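Local coordinates for protein acyl-coenzyme A oxidase 1 (PDB 5Y9D) that oxidises 2,3-saturated acyl-CoAs to (2E)-enoyl-CoAs with its FAD cofactor, reducing oxygen to hydrogen peroxide in peroxisomal fatty acid beta-oxidation, at residues 421-426 with 465-471; 471-476 with 561-565. All blocks are in the same frame, centred on the assembly; numbering follows the deposited sequence.

Contact 1 (421-426 with 465-471). With FAD (flavin-adenine dinucleotide), chain C.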
loop_
_atom_site.group_PDB
_atom_site.type_symbol
_atom_site.label_atom_id
_atom_site.label_comp_id
_atom_site.label_asym_id
_atom_site.label_seq_id
_atom_site.Cartn_x
_atom_site.Cartn_y
_atom_site.Cartn_z
ATOM N N LYS A 421 -17.216 0.226 -6.752
ATOM C CA LYS A 421 -16.147 1.218 -6.549
ATOM C C LYS A 421 -15.213 0.773 -5.433
ATOM O O LYS A 421 -14.005 0.667 -5.624
ATOM C CB LYS A 421 -16.741 2.600 -6.238
ATOM C CG LYS A 421 -15.749 3.739 -6.098
ATOM C CD LYS A 421 -15.117 3.825 -4.716
ATOM C CE LYS A 421 -14.654 5.242 -4.409
ATOM N NZ LYS A 421 -14.196 5.425 -3.006
ATOM N N ALA A 422 -15.756 0.502 -4.261
ATOM C CA ALA A 422 -14.890 0.165 -3.158
ATOM C C ALA A 422 -13.990 -1.021 -3.483
ATOM O O ALA A 422 -12.774 -0.943 -3.371
ATOM C CB ALA A 422 -15.690 -0.076 -1.881
ATOM N N PHE A 423 -14.567 -2.119 -3.913
ATOM C CA PHE A 423 -13.762 -3.332 -4.071
ATOM C C PHE A 423 -12.824 -3.250 -5.244
ATOM O O PHE A 423 -11.646 -3.679 -5.112
ATOM C CB PHE A 423 -14.631 -4.580 -4.115
ATOM C CG PHE A 423 -15.364 -4.797 -2.834
ATOM C CD1 PHE A 423 -14.663 -5.130 -1.693
ATOM C CD2 PHE A 423 -16.734 -4.602 -2.748
ATOM C CE1 PHE A 423 -15.318 -5.315 -0.489
ATOM C CE2 PHE A 423 -17.395 -4.772 -1.538
ATOM C CZ PHE A 423 -16.689 -5.127 -0.399
ATOM N N THR A 424 -13.287 -2.687 -6.365
ATOM C CA THR A 424 -12.364 -2.516 -7.463
ATOM C C THR A 424 -11.218 -1.576 -7.176
ATOM O O THR A 424 -10.126 -1.882 -7.597
ATOM C CB THR A 424 -13.011 -2.167 -8.777
ATOM O OG1 THR A 424 -13.713 -0.926 -8.682
ATOM C CG2 THR A 424 -13.923 -3.340 -9.197
ATOM N N THR A 425 -11.423 -0.491 -6.426
ATOM C CA THR A 425 -10.303 0.405 -6.073
ATOM C C THR A 425 -9.340 -0.204 -5.017
ATOM O O THR A 425 -8.142 -0.037 -5.104
ATOM C CB THR A 425 -10.773 1.814 -5.642
ATOM O OG1 THR A 425 -11.604 1.760 -4.450
ATOM C CG2 THR A 425 -11.521 2.452 -6.794
ATOM N N TRP A 426 -9.860 -0.926 -4.039
ATOM C CA TRP A 426 -8.984 -1.727 -3.194
ATOM C C TRP A 426 -8.214 -2.812 -3.952
ATOM O O TRP A 426 -7.053 -3.097 -3.628
ATOM C CB TRP A 426 -9.759 -2.416 -2.092
ATOM C CG TRP A 426 -9.974 -1.609 -0.866
ATOM C CD1 TRP A 426 -9.155 -0.679 -0.335
ATOM C CD2 TRP A 426 -11.095 -1.714 0.009
ATOM N NE1 TRP A 426 -9.704 -0.180 0.829
ATOM C CE2 TRP A 426 -10.889 -0.812 1.062
ATOM C CE3 TRP A 426 -12.253 -2.496 0.000
ATOM C CZ2 TRP A 426 -11.795 -0.651 2.088
ATOM C CZ3 TRP A 426 -13.145 -2.361 1.040
ATOM C CH2 TRP A 426 -12.919 -1.427 2.067
ATOM N N GLY A 465 -16.634 8.942 -1.415
ATOM C CA GLY A 465 -17.080 7.840 -0.608
ATOM C C GLY A 465 -15.917 7.029 -0.082
ATOM O O GLY A 465 -15.195 6.408 -0.852
ATOM N N ASP A 466 -15.745 7.036 1.234
ATOM C CA ASP A 466 -14.804 6.171 1.911
ATOM C C ASP A 466 -15.254 4.746 1.641
ATOM O O ASP A 466 -16.426 4.407 1.788
ATOM C CB ASP A 466 -14.841 6.457 3.414
ATOM C CG ASP A 466 -13.975 5.490 4.229
ATOM O OD1 ASP A 466 -12.752 5.730 4.299
ATOM O OD2 ASP A 466 -14.515 4.521 4.813
ATOM N N ASN A 467 -14.335 3.897 1.226
ATOM C CA ASN A 467 -14.735 2.550 0.770
ATOM C C ASN A 467 -15.545 1.738 1.808
ATOM O O ASN A 467 -16.565 1.139 1.463
ATOM C CB ASN A 467 -13.507 1.755 0.317
ATOM C CG ASN A 467 -13.099 2.062 -1.103
ATOM O OD1 ASN A 467 -13.663 2.930 -1.770
ATOM N ND2 ASN A 467 -12.116 1.318 -1.593
ATOM N N ASN A 468 -15.090 1.746 3.056
ATOM C CA ASN A 468 -15.732 0.972 4.100
ATOM C C ASN A 468 -17.152 1.411 4.275
ATOM O O ASN A 468 -18.044 0.583 4.349
ATOM C CB ASN A 468 -14.953 1.076 5.416
ATOM C CG ASN A 468 -13.847 0.033 5.520
ATOM O OD1 ASN A 468 -12.660 0.333 5.385
ATOM N ND2 ASN A 468 -14.239 -1.197 5.749
ATOM N N VAL A 469 -17.359 2.716 4.309
ATOM C CA VAL A 469 -18.684 3.295 4.393
ATOM C C VAL A 469 -19.532 3.008 3.142
ATOM O O VAL A 469 -20.729 2.812 3.240
ATOM C CB VAL A 469 -18.572 4.828 4.606
ATOM C CG1 VAL A 469 -19.887 5.563 4.258
ATOM C CG2 VAL A 469 -18.138 5.107 6.035
ATOM N N LEU A 470 -18.918 3.039 1.963
ATOM C CA LEU A 470 -19.592 2.590 0.755
ATOM C C LEU A 470 -20.011 1.125 0.855
ATOM O O LEU A 470 -21.124 0.795 0.449
ATOM C CB LEU A 470 -18.755 2.840 -0.498
ATOM C CG LEU A 470 -18.538 4.308 -0.887
ATOM C CD1 LEU A 470 -17.833 4.393 -2.238
ATOM C CD2 LEU A 470 -19.843 5.079 -0.936
ATOM N N CYS A 471 -19.163 0.269 1.419
ATOM C CA CYS A 471 -19.526 -1.137 1.658
ATOM C C CYS A 471 -20.739 -1.247 2.577
ATOM O O CYS A 471 -21.639 -2.051 2.319
ATOM C CB CYS A 471 -18.374 -1.925 2.274
ATOM S SG CYS A 471 -16.962 -2.010 1.171
HETATM P PA FAD C . -14.704 10.035 7.853
HETATM O O1A FAD C . -14.354 10.958 8.936
HETATM O O2A FAD C . -16.080 9.911 7.363
HETATM O O5B FAD C . -14.216 8.607 8.275
HETATM C C5B FAD C . -13.045 8.344 9.023
HETATM C C4B FAD C . -12.896 6.848 9.244
HETATM O O4B FAD C . -13.954 6.373 10.056
HETATM C C3B FAD C . -12.986 6.081 7.950
HETATM O O3B FAD C . -12.017 5.053 7.943
HETATM C C2B FAD C . -14.338 5.434 7.959
HETATM O O2B FAD C . -14.268 4.168 7.339
HETATM C C1B FAD C . -14.657 5.321 9.426
HETATM N N9A FAD C . -16.102 5.490 9.611
HETATM C C8A FAD C . -16.800 6.590 9.362
HETATM N N7A FAD C . -18.092 6.403 9.627
HETATM C C5A FAD C . -18.241 5.152 10.057
HETATM C C6A FAD C . -19.355 4.293 10.505
HETATM N N6A FAD C . -20.611 4.747 10.557
HETATM N N1A FAD C . -19.071 3.046 10.869
HETATM C C2A FAD C . -17.837 2.579 10.827
HETATM N N3A FAD C . -16.784 3.285 10.431
HETATM C C4A FAD C . -16.920 4.556 10.039
HETATM N N1 FAD C . -13.986 16.451 -1.047
HETATM C C2 FAD C . -14.643 17.310 -1.823
HETATM O O2 FAD C . -15.778 17.636 -1.503
HETATM N N3 FAD C . -14.118 17.828 -2.922
HETATM C C4 FAD C . -12.904 17.526 -3.336
HETATM O O4 FAD C . -12.433 18.016 -4.350
HETATM C C4X FAD C . -12.116 16.587 -2.545
HETATM N N5 FAD C . -10.892 16.243 -2.907
HETATM C C5X FAD C . -10.194 15.399 -2.164
HETATM C C6 FAD C . -8.924 15.087 -2.557
HETATM C C7 FAD C . -8.176 14.227 -1.818
HETATM C C7M FAD C . -6.796 13.887 -2.292
HETATM C C8 FAD C . -8.752 13.633 -0.592
HETATM C C8M FAD C . -7.977 12.678 0.255
HETATM C C9 FAD C . -10.023 13.946 -0.198
HETATM C C9A FAD C . -10.764 14.819 -0.938
HETATM N N10 FAD C . -12.056 15.159 -0.546
HETATM C C10 FAD C . -12.750 16.054 -1.342
HETATM C "C1'" FAD C . -12.661 14.615 0.662
HETATM C "C2'" FAD C . -12.927 13.122 0.570
HETATM O "O2'" FAD C . -14.110 12.873 -0.160
HETATM C "C3'" FAD C . -13.052 12.565 1.968
HETATM O "O3'" FAD C . -11.755 12.192 2.385
HETATM C "C4'" FAD C . -13.901 11.322 2.045
HETATM O "O4'" FAD C . -15.268 11.647 1.833
HETATM C "C5'" FAD C . -13.730 10.652 3.398
HETATM O "O5'" FAD C . -14.262 11.484 4.400
HETATM P P FAD C . -13.627 11.657 5.826
HETATM O O1P FAD C . -12.191 11.808 5.736
HETATM O O2P FAD C . -14.448 12.696 6.449
HETATM O O3P FAD C . -13.822 10.285 6.570
#

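Contact 2 (471-476 with 561-565)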
loop_
_atom_site.group_PDB
_atom_site.type_symbol
_atom_site.label_atom_id
_atom_site.label_comp_id
_atom_site.label_asym_id
_atom_site.label_seq_id
_atom_site.Cartn_x
_atom_site.Cartn_y
_atom_site.Cartn_z
ATOM N N CYS A 471 -19.163 0.269 1.419
ATOM C CA CYS A 471 -19.526 -1.137 1.658
ATOM C C CYS A 471 -20.739 -1.247 2.577
ATOM O O CYS A 471 -21.639 -2.051 2.319
ATOM C CB CYS A 471 -18.374 -1.925 2.274
ATOM S SG CYS A 471 -16.962 -2.010 1.171
ATOM N N LEU A 472 -20.760 -0.446 3.638
ATOM C CA LEU A 472 -21.910 -0.400 4.531
ATOM C C LEU A 472 -23.163 0.013 3.809
ATOM O O LEU A 472 -24.204 -0.548 4.071
ATOM C CB LEU A 472 -21.705 0.555 5.698
ATOM C CG LEU A 472 -20.618 0.186 6.691
ATOM C CD1 LEU A 472 -20.603 1.217 7.827
ATOM C CD2 LEU A 472 -20.839 -1.212 7.246
ATOM N N SER A 473 -23.080 0.988 2.917
ATOM C CA SER A 473 -24.247 1.378 2.087
ATOM C C SER A 473 -24.737 0.257 1.170
ATOM O O SER A 473 -25.944 0.072 0.991
ATOM C CB SER A 473 -23.958 2.614 1.231
ATOM O OG SER A 473 -23.191 3.550 1.956
ATOM N N MET A 474 -23.820 -0.476 0.555
ATOM C CA MET A 474 -24.271 -1.556 -0.304
ATOM C C MET A 474 -24.890 -2.679 0.549
ATOM O O MET A 474 -25.978 -3.147 0.266
ATOM C CB MET A 474 -23.151 -2.090 -1.180
ATOM C CG MET A 474 -23.663 -3.067 -2.227
ATOM S SD MET A 474 -22.364 -4.146 -2.815
ATOM C CE MET A 474 -22.445 -3.740 -4.560
ATOM N N GLY A 475 -24.215 -3.078 1.609
ATOM C CA GLY A 475 -24.804 -4.031 2.545
ATOM C C GLY A 475 -26.243 -3.682 2.919
ATOM O O GLY A 475 -27.115 -4.531 2.844
ATOM N N ARG A 476 -26.496 -2.427 3.299
ATOM C CA ARG A 476 -27.855 -1.977 3.598
ATOM C C ARG A 476 -28.800 -2.142 2.403
ATOM O O ARG A 476 -29.907 -2.663 2.554
ATOM C CB ARG A 476 -27.875 -0.515 4.055
ATOM C CG ARG A 476 -29.285 0.044 4.172
ATOM C CD ARG A 476 -29.306 1.368 4.893
ATOM N NE ARG A 476 -28.480 2.302 4.152
ATOM C CZ ARG A 476 -27.637 3.174 4.695
ATOM N NH1 ARG A 476 -27.505 3.256 6.020
ATOM N NH2 ARG A 476 -26.918 3.961 3.893
ATOM N N ARG A 561 -22.847 -6.343 6.987
ATOM C CA ARG A 561 -23.076 -5.611 5.758
ATOM C C ARG A 561 -21.847 -5.617 4.866
ATOM O O ARG A 561 -21.964 -5.739 3.664
ATOM C CB ARG A 561 -23.528 -4.184 6.046
ATOM C CG ARG A 561 -25.005 -4.061 6.352
ATOM C CD ARG A 561 -25.425 -2.617 6.510
ATOM N NE ARG A 561 -24.730 -1.967 7.606
ATOM C CZ ARG A 561 -24.656 -0.654 7.771
ATOM N NH1 ARG A 561 -25.230 0.155 6.907
ATOM N NH2 ARG A 561 -24.008 -0.151 8.802
ATOM N N PHE A 562 -20.673 -5.477 5.463
ATOM C CA PHE A 562 -19.411 -5.578 4.740
ATOM C C PHE A 562 -19.293 -6.931 4.063
ATOM O O PHE A 562 -19.091 -7.001 2.859
ATOM C CB PHE A 562 -18.188 -5.352 5.651
ATOM C CG PHE A 562 -16.864 -5.542 4.948
ATOM C CD1 PHE A 562 -16.286 -4.504 4.212
ATOM C CD2 PHE A 562 -16.207 -6.755 4.993
ATOM C CE1 PHE A 562 -15.063 -4.685 3.559
ATOM C CE2 PHE A 562 -14.998 -6.945 4.341
ATOM C CZ PHE A 562 -14.430 -5.919 3.619
ATOM N N GLN A 563 -19.431 -7.999 4.831
ATOM C CA GLN A 563 -19.353 -9.342 4.258
ATOM C C GLN A 563 -20.216 -9.507 3.023
ATOM O O GLN A 563 -19.766 -10.062 2.016
ATOM C CB GLN A 563 -19.717 -10.387 5.283
ATOM C CG GLN A 563 -18.520 -10.853 6.096
ATOM C CD GLN A 563 -17.656 -11.818 5.296
ATOM O OE1 GLN A 563 -17.072 -11.450 4.260
ATOM N NE2 GLN A 563 -17.586 -13.063 5.755
ATOM N N CYS A 564 -21.427 -8.971 3.066
ATOM C CA CYS A 564 -22.360 -9.189 1.986
ATOM C C CYS A 564 -21.966 -8.423 0.739
ATOM O O CYS A 564 -22.043 -8.937 -0.376
ATOM C CB CYS A 564 -23.774 -8.819 2.444
ATOM S SG CYS A 564 -24.316 -9.827 3.851
ATOM N N ALA A 565 -21.517 -7.192 0.941
ATOM C CA ALA A 565 -21.068 -6.360 -0.147
ATOM C C ALA A 565 -19.961 -7.091 -0.825
ATOM O O ALA A 565 -19.923 -7.197 -2.041
ATOM C CB ALA A 565 -20.567 -5.025 0.374
#

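Contact 1 (421-426 with 465-471)
Cys471 SG fills the gap between Ala422, Phe423 and Trp426, the apolar centre of a knobs-into-holes crossing in the helical C-alpha1 domain. Helices 400-437 and 467-486 run roughly antiparallel here, at 142°, with the segment axes 9.0 Å apart. With SG beside its own backbone N and anti to the carbonyl carbon (chi1 -63°), the sulfur approaches both rings obliquely, as a sulfur-aromatic contact, 4.2 Å from the centroid of the Phe423 ring. Leu470 CD1 meets Lys421 CD, the two side chains crossing at about a right angle.

Asn467 is the knob, set among Lys421, Ala422, Thr425 and Trp426. Its CB lies over a face of the indole in a CH-pi contact, 3.7 Å from the six-membered ring centroid, and its ND2 sits over the indole centre, the amide standing almost perpendicular to the ring with the planes 89° apart. An alanine at Trp426 would remove this face and would probably open a gap beneath Asn467 CB and ND2, besides depriving Gln437 of the second subunit of its NE1 partner.

At the polar edge the two ends of the amide are held separately. Asn467 ND2 donates to Thr425 OG1 at 2.9 Å, nearly straight and within the amide plane, which should fix the flip of the group. Asn467 OD1 accepts from Lys421 NZ at 2.8 Å, and the same ammonium reaches Gly465 O at 2.6 Å, as well as the carbonyls of Gln460 and Trp463. This buried charge is thus gripped by oxygens close to Glu464, probably the catalytic proton acceptor. On the cofactor side Asp466 N-caps helix 467-486 through a weak bond from Val469 N, and its OD2 accepts a hydrogen bond from the ribose hydroxyl O2B of FAD at 2.6 Å.

Contact 2 (471-476 with 561-565)
Arg561 lays its long side chain across helix 467-486 over Gly475, where the absence of a side chain makes the hollow of a nearly perpendicular helix-helix crossing. Here helix 467-486 of the C-alpha1 domain is joined to helix 558-581 of the C-terminal helical region of the oxidase. The segments meet at 83° with their axes 7.5 Å apart, and the approach is closest at Gly475 and Arg561, whose CA atoms are 4.0 Å apart. Any CB on Gly475 would collide with Arg561 CB, so glycine is what lets the backbones come this near; Gly475 CA even touches Arg561 O, a CA-H...O contact of 3.5 Å.

From this notch the aliphatic part of Arg561 follows the backbone of Gly475 and Arg476, then bends at chi3 and brings the guanidinium over Leu472. Leu472 CB and CD2 pack against one face of that group, CD2 lying 3.7 Å from Arg561 NH2, while Arg476 CB meets it at the edge. NH2 also bonds to Ser558 one turn earlier on helix 558-581, which helps to settle its orientation. The guanidinium of Arg476 lies alongside, its plane turned 52° from that of Arg561, with the two NH1 atoms 3.9 Å apart, a proximity likely to cost some electrostatic energy.

On the other flank Ala565 is the small bump. Its CB enters the shallow depression between Cys471 and Met474, touching Cys471 O at 3.7 Å and the sulfur of Met474. Phe562 borders this flank, and Tyr356 of the second subunit packs on both it and Leu472. With CG anti to the Phe562 backbone N (chi1 176°), the ring stands beside Cys471 and places CD1 3.8 Å from Cys471 CB.

How the contacts relate
Helix 467-486 carries both contacts in series: contact 1 closes at Cys471 before contact 2 opens from that same residue, and their centres lie 10 Å apart. Through its first turns the helix meets helix 400-437 within the C-alpha1 domain and then helix 558-581 of the C-terminal region. These two partners also touch each other, Phe423 CE2 lying 3.5 Å from Ala565 C and Trp426 CZ3 3.9 Å from Phe562 CE1, so the three helices form one continuous packed core. Both contacts reach the second subunit and the FAD pocket, which links the junction of the helical regions to the dimer interface and the cofactor.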